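Local coordinates for lactate racemase apoprotein (Thermoanaerobacterium thermosaccharolyticum, PDB 2YJG) that interconverts the D- and L-isomers of lactate, using a nickel pincer cofactor that is absent from this apoprotein, at residues H133-S138 and A191-I196; N65-T70 and K100-T105. All blocks are in the same frame, centred on the assembly; numbering follows the deposited sequence.

Contact 1: residues H133-S138 and A191-I196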
loop_
_atom_site.group_PDB
_atom_site.type_symbol
_atom_site.label_atom_id
_atom_site.label_comp_id
_atom_site.label_asym_id
_atom_site.label_seq_id
_atom_site.Cartn_x
_atom_site.Cartn_y
_atom_site.Cartn_z
ATOM N N HIS A 133 -5.502 -4.282 13.137
ATOM C CA HIS A 133 -6.150 -4.952 14.235
ATOM C C HIS A 133 -7.468 -5.487 13.747
ATOM O O HIS A 133 -8.209 -4.778 13.037
ATOM C CB HIS A 133 -6.448 -3.968 15.368
ATOM C CG HIS A 133 -7.199 -4.573 16.510
ATOM N ND1 HIS A 133 -6.710 -5.620 17.261
ATOM C CD2 HIS A 133 -8.413 -4.272 17.025
ATOM C CE1 HIS A 133 -7.604 -5.945 18.180
ATOM N NE2 HIS A 133 -8.640 -5.137 18.057
ATOM N N ASP A 134 -7.786 -6.706 14.171
ATOM C CA ASP A 134 -9.132 -7.264 13.897
ATOM C C ASP A 134 -9.706 -7.738 15.243
ATOM O O ASP A 134 -9.264 -8.726 15.858
ATOM C CB ASP A 134 -9.041 -8.382 12.874
ATOM C CG ASP A 134 -10.360 -9.037 12.583
ATOM O OD1 ASP A 134 -11.455 -8.562 13.053
ATOM O OD2 ASP A 134 -10.263 -10.076 11.865
ATOM N N SER A 135 -10.647 -6.935 15.713
ATOM C CA SER A 135 -11.263 -7.147 17.022
ATOM C C SER A 135 -12.111 -8.430 16.999
ATOM O O SER A 135 -12.453 -8.945 18.055
ATOM C CB SER A 135 -12.140 -5.981 17.413
ATOM O OG SER A 135 -13.266 -5.852 16.553
ATOM N N ARG A 136 -12.435 -8.915 15.799
ATOM C CA ARG A 136 -13.285 -10.095 15.662
ATOM C C ARG A 136 -12.521 -11.419 15.475
ATOM O O ARG A 136 -13.154 -12.490 15.417
ATOM C CB ARG A 136 -14.282 -9.875 14.548
ATOM C CG ARG A 136 -15.260 -8.779 14.865
ATOM C CD ARG A 136 -16.170 -8.411 13.719
ATOM N NE ARG A 136 -17.029 -7.280 14.092
ATOM C CZ ARG A 136 -16.641 -6.007 14.120
ATOM N NH1 ARG A 136 -15.411 -5.671 13.776
ATOM N NH2 ARG A 136 -17.496 -5.064 14.499
ATOM N N ASN A 137 -11.187 -11.361 15.434
ATOM C CA ASN A 137 -10.352 -12.556 15.327
ATOM C C ASN A 137 -9.752 -12.979 16.652
ATOM O O ASN A 137 -8.684 -12.530 17.031
ATOM C CB ASN A 137 -9.222 -12.386 14.287
ATOM C CG ASN A 137 -8.465 -13.706 14.007
ATOM O OD1 ASN A 137 -8.826 -14.768 14.510
ATOM N ND2 ASN A 137 -7.394 -13.616 13.229
ATOM N N SER A 138 -10.433 -13.905 17.317
ATOM C CA SER A 138 -10.072 -14.341 18.656
ATOM C C SER A 138 -8.693 -14.948 18.750
ATOM O O SER A 138 -8.055 -14.844 19.790
ATOM C CB SER A 138 -11.099 -15.354 19.149
ATOM O OG SER A 138 -12.381 -14.991 18.652
ATOM N N ALA A 191 -8.583 -3.850 21.269
ATOM C CA ALA A 191 -9.291 -4.801 22.149
ATOM C C ALA A 191 -10.235 -5.663 21.369
ATOM O O ALA A 191 -10.556 -5.384 20.198
ATOM C CB ALA A 191 -10.124 -4.054 23.203
ATOM N N SER A 192 -10.695 -6.719 22.026
ATOM C CA SER A 192 -11.696 -7.635 21.417
ATOM C C SER A 192 -13.048 -6.984 21.308
ATOM O O SER A 192 -13.379 -6.103 22.128
ATOM C CB SER A 192 -11.831 -8.901 22.261
ATOM O OG SER A 192 -12.420 -8.629 23.509
ATOM N N VAL A 193 -13.854 -7.399 20.317
ATOM C CA VAL A 193 -15.177 -6.749 20.122
ATOM C C VAL A 193 -15.982 -6.833 21.450
ATOM O O VAL A 193 -16.660 -5.899 21.818
ATOM C CB VAL A 193 -16.004 -7.297 18.935
ATOM C CG1 VAL A 193 -17.356 -6.600 18.844
ATOM C CG2 VAL A 193 -15.275 -7.131 17.614
ATOM N N GLN A 194 -15.881 -7.948 22.161
ATOM C CA GLN A 194 -16.645 -8.128 23.407
ATOM C C GLN A 194 -16.205 -7.147 24.461
ATOM O O GLN A 194 -17.028 -6.561 25.149
ATOM C CB GLN A 194 -16.493 -9.572 23.913
ATOM C CG GLN A 194 -17.361 -9.959 25.124
ATOM C CD GLN A 194 -17.375 -11.517 25.457
ATOM O OE1 GLN A 194 -17.095 -12.375 24.601
ATOM N NE2 GLN A 194 -17.731 -11.850 26.710
ATOM N N CYS A 195 -14.898 -6.929 24.592
ATOM C CA CYS A 195 -14.419 -5.978 25.553
ATOM C C CYS A 195 -14.868 -4.576 25.180
ATOM O O CYS A 195 -15.209 -3.789 26.043
ATOM C CB CYS A 195 -12.899 -6.018 25.662
ATOM S SG CYS A 195 -12.230 -7.548 26.423
ATOM N N ILE A 196 -14.880 -4.271 23.889
ATOM C CA ILE A 196 -15.280 -2.948 23.437
ATOM C C ILE A 196 -16.733 -2.706 23.797
ATOM O O ILE A 196 -17.090 -1.689 24.366
ATOM C CB ILE A 196 -15.026 -2.773 21.924
ATOM C CG1 ILE A 196 -13.502 -2.849 21.644
ATOM C CG2 ILE A 196 -15.571 -1.469 21.471
ATOM C CD1 ILE A 196 -13.071 -2.867 20.126
#
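H133 reaches across to A191 with the edge of its imidazole: NE2 donates to A191 O at 2.9 Å, the oxygen lying close to the ring plane, although the donor sits above the carbonyl plane. With CG anti to the backbone N (chi1 176°), the ring extends toward A191, and ND1, the other ring nitrogen, is hydrogen-bonded to N156 ND2. Histidine suits this place because it can donate through one nitrogen and accept through the other, a pattern consistent with a neutral ring carrying its proton on NE2. A phenylalanine here would probably leave A191 O without this donor and N156 ND2 without its acceptor.

Next along, V193 N donates to S135 O at 3.1 Å, satisfying one of the amides at the start of helix 193-198. S192 is the N-cap: its OG accepts from C195 N at 3.2 Å and is also hydrogen-bonded to E154; serine suits because its short hydroxyl reaches back to a first-turn amide. Side chain to side chain, I196 is about 4 Å from H200, which probably binds the nickel, and R136 about 6 Å from H108, probably a proton donor/acceptor. The facing loop is a type I beta turn, D134 to N137, in which D134 forms an Asx turn, OD1 accepting from R136 N at 2.9 Å.

R136, extended from CG to NE, brings one guanidinium face over V193 CG2, about 3.8 Å from the plane, but that methyl sits too close to S135 for its place to be trusted. NH1 bonds to F107 O, and the F107 ring makes a cation-pi contact.

Contact 2: residues N65-T70 and K100-T105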
loop_
_atom_site.group_PDB
_atom_site.type_symbol
_atom_site.label_atom_id
_atom_site.label_comp_id
_atom_site.label_asym_id
_atom_site.label_seq_id
_atom_site.Cartn_x
_atom_site.Cartn_y
_atom_site.Cartn_z
ATOM N N ASN A 65 11.606 -5.851 19.426
ATOM C CA ASN A 65 10.280 -6.069 18.879
ATOM C C ASN A 65 9.474 -4.930 19.421
ATOM O O ASN A 65 8.882 -5.050 20.485
ATOM C CB ASN A 65 9.731 -7.453 19.323
ATOM C CG ASN A 65 8.303 -7.773 18.794
ATOM O OD1 ASN A 65 7.821 -7.260 17.763
ATOM N ND2 ASN A 65 7.635 -8.683 19.509
ATOM N N ILE A 66 9.479 -3.830 18.695
ATOM C CA ILE A 66 8.698 -2.632 19.029
ATOM C C ILE A 66 7.392 -2.547 18.245
ATOM O O ILE A 66 7.340 -2.895 17.075
ATOM C CB ILE A 66 9.538 -1.384 18.789
ATOM C CG1 ILE A 66 10.859 -1.535 19.546
ATOM C CG2 ILE A 66 8.803 -0.117 19.225
ATOM C CD1 ILE A 66 11.831 -0.435 19.324
ATOM N N VAL A 67 6.321 -2.135 18.927
ATOM C CA VAL A 67 5.022 -1.974 18.283
ATOM C C VAL A 67 4.609 -0.519 18.550
ATOM O O VAL A 67 4.684 -0.062 19.685
ATOM C CB VAL A 67 3.948 -2.980 18.801
ATOM C CG1 VAL A 67 2.521 -2.617 18.269
ATOM C CG2 VAL A 67 4.378 -4.483 18.456
ATOM N N ILE A 68 4.268 0.202 17.489
ATOM C CA ILE A 68 3.606 1.505 17.623
ATOM C C ILE A 68 2.140 1.346 17.230
ATOM O O ILE A 68 1.857 0.951 16.077
ATOM C CB ILE A 68 4.127 2.514 16.660
ATOM C CG1 ILE A 68 5.656 2.688 16.789
ATOM C CG2 ILE A 68 3.435 3.893 16.846
ATOM C CD1 ILE A 68 6.273 3.531 15.646
ATOM N N ILE A 69 1.236 1.731 18.133
ATOM C CA ILE A 69 -0.190 1.692 17.828
ATOM C C ILE A 69 -0.533 3.037 17.208
ATOM O O ILE A 69 -0.116 4.097 17.728
ATOM C CB ILE A 69 -1.078 1.466 19.041
ATOM C CG1 ILE A 69 -0.757 0.117 19.728
ATOM C CG2 ILE A 69 -2.539 1.429 18.577
ATOM C CD1 ILE A 69 -1.466 -0.113 21.095
ATOM N N THR A 70 -1.234 3.000 16.068
ATOM C CA THR A 70 -1.692 4.189 15.405
ATOM C C THR A 70 -3.186 4.097 15.184
ATOM O O THR A 70 -3.775 2.998 15.228
ATOM C CB THR A 70 -0.964 4.394 14.065
ATOM O OG1 THR A 70 -1.144 5.751 13.597
ATOM C CG2 THR A 70 -1.484 3.452 13.012
ATOM N N LYS A 100 6.815 -2.619 14.324
ATOM C CA LYS A 100 5.530 -2.916 13.729
ATOM C C LYS A 100 4.532 -1.810 14.036
ATOM O O LYS A 100 4.464 -1.339 15.154
ATOM C CB LYS A 100 4.988 -4.259 14.221
ATOM C CG LYS A 100 5.557 -5.396 13.401
ATOM C CD LYS A 100 5.005 -6.710 13.698
ATOM C CE LYS A 100 6.027 -7.773 13.250
ATOM N NZ LYS A 100 5.328 -9.042 13.163
ATOM N N ILE A 101 3.758 -1.399 13.049
ATOM C CA ILE A 101 2.794 -0.344 13.253
ATOM C C ILE A 101 1.454 -1.037 13.218
ATOM O O ILE A 101 1.051 -1.537 12.191
ATOM C CB ILE A 101 2.973 0.771 12.193
ATOM C CG1 ILE A 101 4.385 1.369 12.310
ATOM C CG2 ILE A 101 2.006 1.888 12.396
ATOM C CD1 ILE A 101 4.817 2.194 11.114
ATOM N N LEU A 102 0.770 -1.023 14.339
ATOM C CA LEU A 102 -0.496 -1.735 14.528
ATOM C C LEU A 102 -1.603 -0.709 14.473
ATOM O O LEU A 102 -1.627 0.191 15.306
ATOM C CB LEU A 102 -0.497 -2.375 15.918
ATOM C CG LEU A 102 -1.741 -3.180 16.352
ATOM C CD1 LEU A 102 -2.241 -4.221 15.272
ATOM C CD2 LEU A 102 -1.490 -3.785 17.684
ATOM N N ILE A 103 -2.529 -0.861 13.522
ATOM C CA ILE A 103 -3.631 0.101 13.313
ATOM C C ILE A 103 -4.781 -0.264 14.265
ATOM O O ILE A 103 -5.300 -1.385 14.204
ATOM C CB ILE A 103 -4.141 0.067 11.868
ATOM C CG1 ILE A 103 -3.023 0.332 10.874
ATOM C CG2 ILE A 103 -5.304 1.058 11.640
ATOM C CD1 ILE A 103 -2.435 1.675 10.998
ATOM N N ALA A 104 -5.160 0.672 15.129
ATOM C CA ALA A 104 -6.181 0.464 16.171
ATOM C C ALA A 104 -7.529 0.731 15.563
ATOM O O ALA A 104 -8.009 1.855 15.587
ATOM C CB ALA A 104 -5.948 1.471 17.348
ATOM N N THR A 105 -8.168 -0.308 15.059
ATOM C CA THR A 105 -9.454 -0.187 14.373
ATOM C C THR A 105 -10.623 -0.241 15.307
ATOM O O THR A 105 -11.741 0.068 14.895
ATOM C CB THR A 105 -9.599 -1.381 13.411
ATOM O OG1 THR A 105 -9.350 -2.563 14.186
ATOM C CG2 THR A 105 -8.533 -1.313 12.301
#
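Strands 66-71 and 99-104 are the two parallel strands of a beta-alpha-beta unit, joined in the chain through helix 79-91, and they lie side by side inside the mixed sheet of the N-terminal domain. The axes of segments 66-70 and 100-104 come within 4.6 Å, with 30° between their N-to-C directions, the twist expected of neighbouring strands. V67 pairs with K100, I68 with I101, I69 with L102 and T70 with I103.

Five backbone bonds form the ladder. K100 N donates to I66 O at 2.8 Å, I68 N to K100 O, L102 N to I68 O, T70 N to L102 O, and A104 N to T70 O at 2.7 Å. I68 and T70 thus spend both their N-H and C=O on this neighbour, whereas V67 bonds with L164 and V166, and I69 with V166, on the strand at the other side.

Branched aliphatic residues suit such buried, extended strands. On the face of V67, I69 and L102, V67 has CG1 anti to its amide N (chi1 170°), which leans that methyl over L102 CB at 3.8 Å. Further along, I69 CG2 meets A104 CB at 3.6 Å, a small methyl that fits beside the branched side chain. On the face of I68 and I101, I68 CD1 and I101 CG1 touch more loosely at 4.4 Å; I68 also packs on L83, L87 and I90 of helix 79-91. T70 carries a polar group into this buried layer, its OG1 hydrogen-bonded to E168 on strand 164-170.

Beyond T70 the chain runs into D72-R75, residues inferred by similarity to bind the nickel cofactor. A ligand-binding loop at the carboxyl end of a parallel strand is typical of such alpha/beta folds.

In the fold
Both contacts are mainly buried and belong to the N-terminal domain, but they hold different kinds of element. Contact 2 is sheet core: two neighbouring parallel strands, a regular backbone ladder and aliphatic faces. Contact 1 joins a loop to the start of a short helix, with R136 alone of the touching residues exposed, and relies on individual groups, an imidazole donating to a backbone oxygen and a guanidinium laid over a valine, beside one backbone bond, while the serine cap works within 191-196. The two meet where strand 129-132, next to strand 99-104 in the sheet, gives way to the loop: H133 N is probably bonded to I103 O at 3.1 Å, and H133 O to T105 OG1 at 2.7 Å.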